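PDB 3P9Y: CG14216 from Drosophila melanogaster, which dephosphorylates phosphoserine in the C-terminal domain of RNA polymerase II through a cis-proline form of the substrate, and probably acts in RNA processing and termination. Local coordinates for residues 57-60 with 61-65; 115-118 with 119-123; 25-28 with 29-33. The protein carries 2 engineered substitutions. One frame throughout, in Å; residues are numbered along the deposited sequence.

In the fold
Along the chain the order is interaction 3, interaction 1, interaction 2, and each closes before the next opens, so none nest or cross. Each is one continuous stretch closing a local turn. Interaction 3 (25-33) covers the later part of helix 22-32 and its exit, joining parallel strands 11-16 and 36-41. Interaction 1 (57-65) turns the chain from the two-stranded sheet of 46-48 and 57-59 into helix 65-82. Interaction 2 (115-123) starts helix 117-128, the crossover from strand 111-114 to 137-142. Interactions 2 and 3 lie on opposite sides of the chain's centre, their own centres about 20 Å apart, in a phosphatase with a fold like that of the low-molecular-weight tyrosine phosphatases.

Interaction 1: residues 57-60 with 61-65; sequences NVYE and FGTKY
The carbonyl oxygen of Glu60 is gripped twice by Thr63. The hydroxyl OG1 of Thr63 donates to Glu60 O at 2.8 Å, and the backbone N of Thr63 reaches the same Glu60 O at 3.2 Å with an N-H...O angle of 161°. Both donors come from the same face of the carbonyl plane: the hydroxyl is moderately tilted from it, while the amide stands clearly above it. The threonine can bind in this way because OG1 lies beside its own backbone N (chi1 -53°), so hydroxyl and amide point back across the turn together. That turn, Glu60 to Thr63, is type II, and Gly62 supplies the positive phi (105°) it requires. A CB there would jam against the preceding carbonyl oxygen. Thr63 CB also rests 4.2 Å from Tyr59 CB, with CG2 oblique to the tyrosine ring; the phenol hydroxyl leads away to Asp71 of helix 65-82. On the Glu60 side, the side chain folds back at chi2 and uses water 1, which donates to Glu60 OE1 at 2.7 Å and accepts from Phe61 N at 3.1 Å. The chain thus leaves strand 57-59 and comes to Lys64, the N-cap residue of helix 65-82. The amide bond closes the turn and the hydroxyl bond holds the threonine's rotation, while solvent ties the glutamate to the backbone of this surface loop.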
ATOM      1  N   ASN A  57       6.536 -17.124  -8.682  1.00 33.76           N
ATOM      2  CA  ASN A  57       6.346 -17.770  -7.394  1.00 31.95           C
ATOM      3  C   ASN A  57       5.054 -17.269  -6.758  1.00 32.50           C
ATOM      4  O   ASN A  57       4.965 -16.112  -6.355  1.00 32.39           O
ATOM      5  CB  ASN A  57       7.533 -17.487  -6.479  1.00 32.58           C
ATOM      6  CG  ASN A  57       8.853 -17.898  -7.100  1.00 35.08           C
ATOM      7  OD1 ASN A  57       9.176 -19.084  -7.176  1.00 35.32           O
ATOM      8  ND2 ASN A  57       9.622 -16.916  -7.549  1.00 34.24           N
ATOM      9  N   VAL A  58       4.059 -18.147  -6.668  1.00 31.36           N
ATOM     10  CA  VAL A  58       2.722 -17.756  -6.235  1.00 30.50           C
ATOM     11  C   VAL A  58       2.368 -18.401  -4.902  1.00 31.78           C
ATOM     12  O   VAL A  58       2.579 -19.597  -4.704  1.00 32.47           O
ATOM     13  CB  VAL A  58       1.664 -18.166  -7.285  1.00 32.66           C
ATOM     14  CG1 VAL A  58       0.278 -17.712  -6.863  1.00 34.96           C
ATOM     15  CG2 VAL A  58       2.022 -17.595  -8.650  1.00 32.83           C
ATOM     16  N   TYR A  59       1.826 -17.600  -3.991  1.00 30.57           N
ATOM     17  CA  TYR A  59       1.446 -18.076  -2.668  1.00 30.63           C
ATOM     18  C   TYR A  59       0.079 -17.527  -2.307  1.00 31.68           C
ATOM     19  O   TYR A  59      -0.405 -16.588  -2.935  1.00 30.95           O
ATOM     20  CB  TYR A  59       2.464 -17.618  -1.623  1.00 30.76           C
ATOM     21  CG  TYR A  59       3.896 -17.877  -2.017  1.00 31.45           C
ATOM     22  CD1 TYR A  59       4.569 -19.003  -1.569  1.00 31.75           C
ATOM     23  CD2 TYR A  59       4.575 -16.993  -2.845  1.00 31.19           C
ATOM     24  CE1 TYR A  59       5.877 -19.242  -1.932  1.00 31.88           C
ATOM     25  CE2 TYR A  59       5.879 -17.222  -3.212  1.00 31.77           C
ATOM     26  CZ  TYR A  59       6.528 -18.346  -2.753  1.00 32.86           C
ATOM     27  OH  TYR A  59       7.831 -18.572  -3.126  1.00 33.20           O
ATOM     28  N   GLU A  60      -0.537 -18.114  -1.289  1.00 30.57           N
ATOM     29  CA  GLU A  60      -1.821 -17.639  -0.805  1.00 33.18           C
ATOM     30  C   GLU A  60      -1.578 -16.507   0.178  1.00 31.31           C
ATOM     31  O   GLU A  60      -0.541 -16.466   0.833  1.00 30.84           O
ATOM     32  CB  GLU A  60      -2.582 -18.771  -0.106  1.00 34.26           C
ATOM     33  CG  GLU A  60      -2.947 -19.943  -1.014  1.00 38.11           C
ATOM     34  CD  GLU A  60      -4.020 -19.592  -2.029  1.00 44.30           C
ATOM     35  OE1 GLU A  60      -4.944 -18.821  -1.687  1.00 42.81           O
ATOM     36  OE2 GLU A  60      -3.943 -20.095  -3.171  1.00 50.98           O
ATOM     37  N   PHE A  61      -2.525 -15.581   0.278  1.00 29.20           N
ATOM     38  CA  PHE A  61      -2.452 -14.571   1.315  1.00 26.88           C
ATOM     39  C   PHE A  61      -2.511 -15.293   2.650  1.00 29.16           C
ATOM     40  O   PHE A  61      -3.247 -16.265   2.799  1.00 30.54           O
ATOM     41  CB  PHE A  61      -3.592 -13.564   1.177  1.00 26.19           C
ATOM     42  CG  PHE A  61      -3.331 -12.499   0.152  1.00 25.51           C
ATOM     43  CD1 PHE A  61      -2.706 -11.314   0.509  1.00 23.89           C
ATOM     44  CD2 PHE A  61      -3.697 -12.686  -1.169  1.00 26.37           C
ATOM     45  CE1 PHE A  61      -2.460 -10.332  -0.429  1.00 23.39           C
ATOM     46  CE2 PHE A  61      -3.454 -11.712  -2.115  1.00 26.44           C
ATOM     47  CZ  PHE A  61      -2.833 -10.530  -1.745  1.00 24.46           C
ATOM     48  N   GLY A  62      -1.719 -14.835   3.613  1.00 27.32           N
ATOM     49  CA  GLY A  62      -1.624 -15.514   4.891  1.00 28.05           C
ATOM     50  C   GLY A  62      -0.332 -16.298   5.036  1.00 27.63           C
ATOM     51  O   GLY A  62       0.075 -16.612   6.150  1.00 31.10           O
ATOM     52  N   THR A  63       0.307 -16.628   3.918  1.00 27.64           N
ATOM     53  CA  THR A  63       1.629 -17.243   3.951  1.00 28.61           C
ATOM     54  C   THR A  63       2.613 -16.249   4.562  1.00 27.74           C
ATOM     55  O   THR A  63       2.779 -15.147   4.049  1.00 28.00           O
ATOM     56  CB  THR A  63       2.133 -17.612   2.536  1.00 29.12           C
ATOM     57  OG1 THR A  63       1.152 -18.402   1.852  1.00 32.58           O
ATOM     58  CG2 THR A  63       3.437 -18.395   2.615  1.00 28.77           C
ATOM     59  N   LYS A  64       3.256 -16.632   5.659  1.00 28.07           N
ATOM     60  CA  LYS A  64       4.231 -15.765   6.313  1.00 28.51           C
ATOM     61  C   LYS A  64       5.332 -15.342   5.344  1.00 28.27           C
ATOM     62  O   LYS A  64       5.786 -16.142   4.526  1.00 29.02           O
ATOM     63  CB  LYS A  64       4.862 -16.476   7.508  1.00 31.89           C
ATOM     64  CG  LYS A  64       3.908 -16.790   8.646  1.00 36.77           C
ATOM     65  CD  LYS A  64       4.663 -17.461   9.788  1.00 44.62           C
ATOM     66  CE  LYS A  64       3.729 -18.036  10.834  1.00 54.63           C
ATOM     67  NZ  LYS A  64       4.466 -18.809  11.870  1.00 59.69           N
ATOM     68  N   TYR A  65       5.757 -14.086   5.437  1.00 27.38           N
ATOM     69  CA  TYR A  65       6.873 -13.604   4.632  1.00 27.65           C
ATOM     70  C   TYR A  65       8.100 -14.465   4.896  1.00 29.06           C
ATOM     71  O   TYR A  65       8.903 -14.712   4.003  1.00 27.35           O
ATOM     72  CB  TYR A  65       7.206 -12.146   4.964  1.00 25.56           C
ATOM     73  CG  TYR A  65       6.153 -11.141   4.548  1.00 23.39           C
ATOM     74  CD1 TYR A  65       5.888 -10.894   3.206  1.00 22.47           C
ATOM     75  CD2 TYR A  65       5.438 -10.425   5.498  1.00 22.41           C
ATOM     76  CE1 TYR A  65       4.930  -9.967   2.823  1.00 21.63           C
ATOM     77  CE2 TYR A  65       4.479  -9.500   5.127  1.00 22.04           C
ATOM     78  CZ  TYR A  65       4.230  -9.274   3.786  1.00 20.77           C
ATOM     79  OH  TYR A  65       3.276  -8.350   3.416  1.00 21.57           O
TER
HETATM   80  O   HOH W   1      -4.905 -16.117  -1.583  1.00 34.60           O
HETATM   81  O   HOH W   2       0.692 -20.779  -0.638  1.00 37.02           O

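Interaction 2: residues 115-118 with 119-123; sequences VEER and VYDLV. With IMD (imidazole), chain I.
Glu116 with Val119 and Tyr120, and Glu117 with Asp121, form the start of helix 117-128, a local contact at the surface just after strand 111-114 in a beta-alpha-beta crossover. Glu116 is the N-cap residue. Glu116 O takes the amide N of Tyr120 at 2.9 Å, nearly straight at 174°; Val119 N makes only a weak, bent bond to it. The glutamate side chain turns back into the crowded position between N and the carbonyl carbon (chi1 64°), which lays Glu116 CG at 3.7 Å from Val119 CG2, the two side chains crossing at about a right angle. Its carboxylate runs on to a salt bridge with Arg22, at the start of helix 22-32. At the next residue two like charges lie close: OE2 of Glu117 is 4.2 Å from OD2 of Asp121, one turn further along the helix, the carboxylate planes 76° apart. Water 3 stands between them, donating to Glu117 OE2 at 2.8 Å and to Asp121 OD1 at 2.7 Å. An imidazole, probably from the crystallisation liquor, donates from N1 to the same Asp121 OD1 at 3.1 Å. Water 3 also lies in plane at the edge of the Tyr120 ring, whose hydroxyl is bonded to Ser194 of strand 192-197. The shared water probably eases the repulsion between the two acids, and the charge of Glu117, in the first turn, probably suits the helix dipole.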
ATOM      1  N   VAL A 115      -2.026   2.161  -5.438  1.00 14.73           N
ATOM      2  CA  VAL A 115      -0.804   2.459  -6.182  1.00 15.90           C
ATOM      3  C   VAL A 115      -0.936   2.205  -7.687  1.00 17.35           C
ATOM      4  O   VAL A 115       0.039   2.307  -8.428  1.00 17.50           O
ATOM      5  CB  VAL A 115       0.396   1.673  -5.611  1.00 15.17           C
ATOM      6  CG1 VAL A 115       0.621   2.056  -4.161  1.00 15.35           C
ATOM      7  CG2 VAL A 115       0.173   0.173  -5.733  1.00 16.02           C
ATOM      8  N   GLU A 116      -2.144   1.885  -8.134  1.00 16.58           N
ATOM      9  CA  GLU A 116      -2.442   1.819  -9.564  1.00 19.25           C
ATOM     10  C   GLU A 116      -3.943   1.660  -9.760  1.00 17.45           C
ATOM     11  O   GLU A 116      -4.638   1.175  -8.875  1.00 16.55           O
ATOM     12  CB  GLU A 116      -1.678   0.682 -10.258  1.00 19.97           C
ATOM     13  CG  GLU A 116      -2.034  -0.720  -9.798  1.00 20.45           C
ATOM     14  CD  GLU A 116      -1.380  -1.790 -10.676  1.00 25.39           C
ATOM     15  OE1 GLU A 116      -0.524  -2.548 -10.178  1.00 24.85           O
ATOM     16  OE2 GLU A 116      -1.709  -1.857 -11.878  1.00 29.83           O
ATOM     17  N   GLU A 117      -4.442   2.075 -10.920  1.00 18.78           N
ATOM     18  CA  GLU A 117      -5.882   2.187 -11.110  1.00 19.52           C
ATOM     19  C   GLU A 117      -6.594   0.846 -10.987  1.00 19.56           C
ATOM     20  O   GLU A 117      -7.737   0.793 -10.551  1.00 19.95           O
ATOM     21  CB  GLU A 117      -6.226   2.838 -12.451  1.00 22.08           C
ATOM     22  CG  GLU A 117      -7.716   3.118 -12.588  1.00 21.67           C
ATOM     23  CD  GLU A 117      -8.047   3.971 -13.782  1.00 25.13           C
ATOM     24  OE1 GLU A 117      -7.115   4.541 -14.375  1.00 24.80           O
ATOM     25  OE2 GLU A 117      -9.243   4.076 -14.131  1.00 29.40           O
ATOM     26  N   ARG A 118      -5.931  -0.238 -11.366  1.00 19.93           N
ATOM     27  CA  ARG A 118      -6.546  -1.552 -11.237  1.00 22.42           C
ATOM     28  C   ARG A 118      -6.828  -1.860  -9.776  1.00 20.61           C
ATOM     29  O   ARG A 118      -7.876  -2.413  -9.442  1.00 20.12           O
ATOM     30  CB  ARG A 118      -5.664  -2.636 -11.857  1.00 27.58           C
ATOM     31  CG  ARG A 118      -5.875  -2.790 -13.353  1.00 35.57           C
ATOM     32  CD  ARG A 118      -4.862  -3.735 -13.975  1.00 43.78           C
ATOM     33  NE  ARG A 118      -5.175  -4.033 -15.370  1.00 48.31           N
ATOM     34  CZ  ARG A 118      -5.842  -5.111 -15.781  1.00 53.05           C
ATOM     35  NH1 ARG A 118      -6.276  -6.011 -14.907  1.00 51.14           N
ATOM     36  NH2 ARG A 118      -6.075  -5.292 -17.075  1.00 55.52           N
ATOM     37  N   VAL A 119      -5.899  -1.490  -8.900  1.00 18.67           N
ATOM     38  CA  VAL A 119      -6.078  -1.711  -7.470  1.00 18.13           C
ATOM     39  C   VAL A 119      -7.129  -0.747  -6.928  1.00 17.84           C
ATOM     40  O   VAL A 119      -7.990  -1.130  -6.147  1.00 17.47           O
ATOM     41  CB  VAL A 119      -4.750  -1.540  -6.709  1.00 18.44           C
ATOM     42  CG1 VAL A 119      -4.975  -1.565  -5.195  1.00 15.92           C
ATOM     43  CG2 VAL A 119      -3.766  -2.625  -7.133  1.00 18.66           C
ATOM     44  N   TYR A 120      -7.040   0.505  -7.356  1.00 17.49           N
ATOM     45  CA  TYR A 120      -8.036   1.515  -7.042  1.00 18.29           C
ATOM     46  C   TYR A 120      -9.452   0.985  -7.301  1.00 19.01           C
ATOM     47  O   TYR A 120     -10.316   1.076  -6.440  1.00 17.84           O
ATOM     48  CB  TYR A 120      -7.780   2.745  -7.904  1.00 17.12           C
ATOM     49  CG  TYR A 120      -8.748   3.891  -7.719  1.00 17.07           C
ATOM     50  CD1 TYR A 120      -8.698   4.696  -6.591  1.00 16.60           C
ATOM     51  CD2 TYR A 120      -9.674   4.203  -8.705  1.00 17.78           C
ATOM     52  CE1 TYR A 120      -9.567   5.764  -6.436  1.00 16.77           C
ATOM     53  CE2 TYR A 120     -10.545   5.263  -8.560  1.00 16.78           C
ATOM     54  CZ  TYR A 120     -10.488   6.040  -7.428  1.00 16.27           C
ATOM     55  OH  TYR A 120     -11.355   7.097  -7.292  1.00 16.43           O
ATOM     56  N   ASP A 121      -9.667   0.428  -8.488  1.00 19.11           N
ATOM     57  CA  ASP A 121     -10.982  -0.066  -8.883  1.00 21.71           C
ATOM     58  C   ASP A 121     -11.454  -1.221  -8.013  1.00 21.75           C
ATOM     59  O   ASP A 121     -12.622  -1.285  -7.652  1.00 22.63           O
ATOM     60  CB  ASP A 121     -10.965  -0.510 -10.344  1.00 22.94           C
ATOM     61  CG  ASP A 121     -10.943   0.657 -11.301  1.00 22.95           C
ATOM     62  OD1 ASP A 121     -11.313   1.773 -10.888  1.00 23.21           O
ATOM     63  OD2 ASP A 121     -10.551   0.462 -12.463  1.00 23.00           O
ATOM     64  N   LEU A 122     -10.551  -2.136  -7.687  1.00 20.65           N
ATOM     65  CA  LEU A 122     -10.909  -3.280  -6.856  1.00 21.75           C
ATOM     66  C   LEU A 122     -11.286  -2.811  -5.455  1.00 21.86           C
ATOM     67  O   LEU A 122     -12.238  -3.313  -4.854  1.00 21.76           O
ATOM     68  CB  LEU A 122      -9.753  -4.283  -6.798  1.00 21.62           C
ATOM     69  CG  LEU A 122      -9.516  -5.054  -8.101  1.00 22.52           C
ATOM     70  CD1 LEU A 122      -8.202  -5.814  -8.064  1.00 22.93           C
ATOM     71  CD2 LEU A 122     -10.679  -6.009  -8.378  1.00 24.53           C
ATOM     72  N   VAL A 123     -10.541  -1.839  -4.942  1.00 20.07           N
ATOM     73  CA  VAL A 123     -10.813  -1.279  -3.631  1.00 19.03           C
ATOM     74  C   VAL A 123     -12.180  -0.602  -3.626  1.00 21.54           C
ATOM     75  O   VAL A 123     -12.979  -0.818  -2.721  1.00 21.25           O
ATOM     76  CB  VAL A 123      -9.724  -0.258  -3.221  1.00 19.56           C
ATOM     77  CG1 VAL A 123     -10.194   0.592  -2.056  1.00 17.27           C
ATOM     78  CG2 VAL A 123      -8.412  -0.977  -2.883  1.00 17.66           C
TER
HETATM   79  N1  IMD I 196     -14.283   1.962 -10.128  1.00 29.97           N
HETATM   80  C2  IMD I 196     -14.622   0.948  -9.301  1.00 27.99           C
HETATM   81  N3  IMD I 196     -15.909   1.113  -8.923  1.00 31.82           N
HETATM   82  C4  IMD I 196     -16.385   2.231  -9.513  1.00 32.21           C
HETATM   83  C5  IMD I 196     -15.359   2.766 -10.276  1.00 31.73           C
HETATM   84  O   HOH W   3     -11.278   4.091 -12.268  1.00 24.12           O

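Interaction 3: residues 25-28 with 29-33; sequences EAHN and FLAKK
Phe29 donates its backbone N to Glu25 O at 3.1 Å, the first of four successive i to i+4 bonds in the later part of helix 22-32, and its ring leaves the turn to meet Phe157 of helix 149-167. Leu30 N bonds to Ala26 O at 2.9 Å, and the leucine side chain stays close to the same carbonyl, CB lying 3.2 Å from Ala26 O. From there it and Ala26 both pack on Val14 of strand 11-16, so this face of the helix is set against the sheet. Ala31 N answers His27 O, and its methyl CB sits at the edge of the His27 ring, near the ring plane, 4.4 Å from CD2; the imidazole ND1 is held by Ser39 of strand 36-41. Lys32 N then bonds to Asn28 O, and the side chains of these two residues meet as well. With Asn28 CG opposite its own backbone N (chi1 180°), the amide crosses the extended lysine at a slant, ND2 at 3.5 Å from Lys32 CE and OD1 at 3.7 Å from that same CE. With an alanine in place of Asn28 the amide is gone, and the end of Lys32 would probably be free to turn, though the backbone bond would remain. Lys33 ends the run, its N bonded to Phe29 O at 3.0 Å as the chain leaves the helix. Backbone bonds run throughout, while nonpolar side chains face the sheet and helix 149-167 and the Asn28 amide rests mainly against the CD and CE methylenes of Lys32.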
ATOM      1  N   GLU A  25       6.760  -0.724   1.065  1.00 15.66           N
ATOM      2  CA  GLU A  25       7.689   0.392   1.062  1.00 16.35           C
ATOM      3  C   GLU A  25       6.987   1.613   1.661  1.00 16.85           C
ATOM      4  O   GLU A  25       7.548   2.314   2.510  1.00 15.75           O
ATOM      5  CB  GLU A  25       8.137   0.682  -0.366  1.00 17.01           C
ATOM      6  CG  GLU A  25       9.369   1.544  -0.472  1.00 20.45           C
ATOM      7  CD  GLU A  25      10.621   0.817  -0.027  1.00 21.40           C
ATOM      8  OE1 GLU A  25      11.218   1.250   0.974  1.00 23.47           O
ATOM      9  OE2 GLU A  25      11.000  -0.193  -0.663  1.00 22.61           O
ATOM     10  N   ALA A  26       5.750   1.851   1.227  1.00 14.63           N
ATOM     11  CA  ALA A  26       4.954   2.954   1.757  1.00 15.05           C
ATOM     12  C   ALA A  26       4.611   2.719   3.227  1.00 14.89           C
ATOM     13  O   ALA A  26       4.592   3.658   4.023  1.00 15.12           O
ATOM     14  CB  ALA A  26       3.675   3.135   0.942  1.00 13.53           C
ATOM     15  N   HIS A  27       4.324   1.471   3.580  1.00 14.48           N
ATOM     16  CA  HIS A  27       3.988   1.129   4.955  1.00 15.56           C
ATOM     17  C   HIS A  27       5.139   1.561   5.845  1.00 16.27           C
ATOM     18  O   HIS A  27       4.946   2.259   6.839  1.00 16.07           O
ATOM     19  CB  HIS A  27       3.762  -0.379   5.105  1.00 15.74           C
ATOM     20  CG  HIS A  27       3.217  -0.784   6.446  1.00 17.46           C
ATOM     21  ND1 HIS A  27       2.262  -1.769   6.594  1.00 18.66           N
ATOM     22  CD2 HIS A  27       3.491  -0.340   7.696  1.00 17.11           C
ATOM     23  CE1 HIS A  27       1.968  -1.911   7.874  1.00 18.16           C
ATOM     24  NE2 HIS A  27       2.702  -1.057   8.565  1.00 18.20           N
ATOM     25  N   ASN A  28       6.343   1.145   5.469  1.00 17.29           N
ATOM     26  CA  ASN A  28       7.529   1.380   6.277  1.00 18.16           C
ATOM     27  C   ASN A  28       7.804   2.868   6.459  1.00 19.12           C
ATOM     28  O   ASN A  28       8.057   3.333   7.571  1.00 18.34           O
ATOM     29  CB  ASN A  28       8.738   0.703   5.639  1.00 20.08           C
ATOM     30  CG  ASN A  28      10.004   0.916   6.433  1.00 24.34           C
ATOM     31  OD1 ASN A  28      10.285   0.195   7.387  1.00 26.44           O
ATOM     32  ND2 ASN A  28      10.768   1.924   6.050  1.00 26.32           N
ATOM     33  N   PHE A  29       7.734   3.612   5.364  1.00 17.50           N
ATOM     34  CA  PHE A  29       8.028   5.037   5.395  1.00 18.35           C
ATOM     35  C   PHE A  29       6.989   5.774   6.237  1.00 17.57           C
ATOM     36  O   PHE A  29       7.337   6.530   7.139  1.00 18.28           O
ATOM     37  CB  PHE A  29       8.061   5.591   3.967  1.00 17.56           C
ATOM     38  CG  PHE A  29       8.846   6.861   3.826  1.00 18.01           C
ATOM     39  CD1 PHE A  29      10.181   6.828   3.448  1.00 20.71           C
ATOM     40  CD2 PHE A  29       8.254   8.087   4.064  1.00 17.51           C
ATOM     41  CE1 PHE A  29      10.908   8.003   3.314  1.00 23.15           C
ATOM     42  CE2 PHE A  29       8.976   9.264   3.933  1.00 18.95           C
ATOM     43  CZ  PHE A  29      10.301   9.222   3.554  1.00 20.23           C
ATOM     44  N   LEU A  30       5.712   5.544   5.943  1.00 16.43           N
ATOM     45  CA  LEU A  30       4.625   6.180   6.683  1.00 16.84           C
ATOM     46  C   LEU A  30       4.735   5.922   8.185  1.00 18.55           C
ATOM     47  O   LEU A  30       4.547   6.833   8.985  1.00 18.17           O
ATOM     48  CB  LEU A  30       3.264   5.690   6.176  1.00 16.49           C
ATOM     49  CG  LEU A  30       2.785   6.308   4.859  1.00 15.69           C
ATOM     50  CD1 LEU A  30       1.652   5.478   4.255  1.00 14.64           C
ATOM     51  CD2 LEU A  30       2.351   7.760   5.056  1.00 13.92           C
ATOM     52  N   ALA A  31       5.039   4.681   8.561  1.00 17.45           N
ATOM     53  CA  ALA A  31       5.141   4.314   9.971  1.00 19.25           C
ATOM     54  C   ALA A  31       6.301   5.047  10.647  1.00 20.63           C
ATOM     55  O   ALA A  31       6.182   5.493  11.784  1.00 21.64           O
ATOM     56  CB  ALA A  31       5.312   2.812  10.118  1.00 18.76           C
ATOM     57  N   LYS A  32       7.421   5.164   9.941  1.00 20.47           N
ATOM     58  CA  LYS A  32       8.584   5.875  10.462  1.00 22.51           C
ATOM     59  C   LYS A  32       8.312   7.369  10.626  1.00 22.86           C
ATOM     60  O   LYS A  32       8.922   8.023  11.470  1.00 24.79           O
ATOM     61  CB  LYS A  32       9.793   5.664   9.553  1.00 22.93           C
ATOM     62  CG  LYS A  32      10.444   4.303   9.707  1.00 25.87           C
ATOM     63  CD  LYS A  32      11.624   4.144   8.761  1.00 30.02           C
ATOM     64  CE  LYS A  32      12.368   2.843   9.026  1.00 38.78           C
ATOM     65  NZ  LYS A  32      13.586   2.704   8.172  1.00 47.55           N
ATOM     66  N   LYS A  33       7.396   7.907   9.827  1.00 20.84           N
ATOM     67  CA  LYS A  33       7.003   9.310   9.962  1.00 22.52           C
ATOM     68  C   LYS A  33       5.843   9.488  10.946  1.00 22.17           C
ATOM     69  O   LYS A  33       5.272  10.568  11.049  1.00 23.89           O
ATOM     70  CB  LYS A  33       6.642   9.922   8.605  1.00 21.66           C
ATOM     71  CG  LYS A  33       7.782   9.918   7.593  1.00 22.89           C
ATOM     72  CD  LYS A  33       9.038  10.566   8.152  1.00 25.32           C
ATOM     73  CE  LYS A  33      10.153  10.617   7.115  1.00 29.06           C
ATOM     74  NZ  LYS A  33      11.451  11.075   7.703  1.00 31.66           N
TER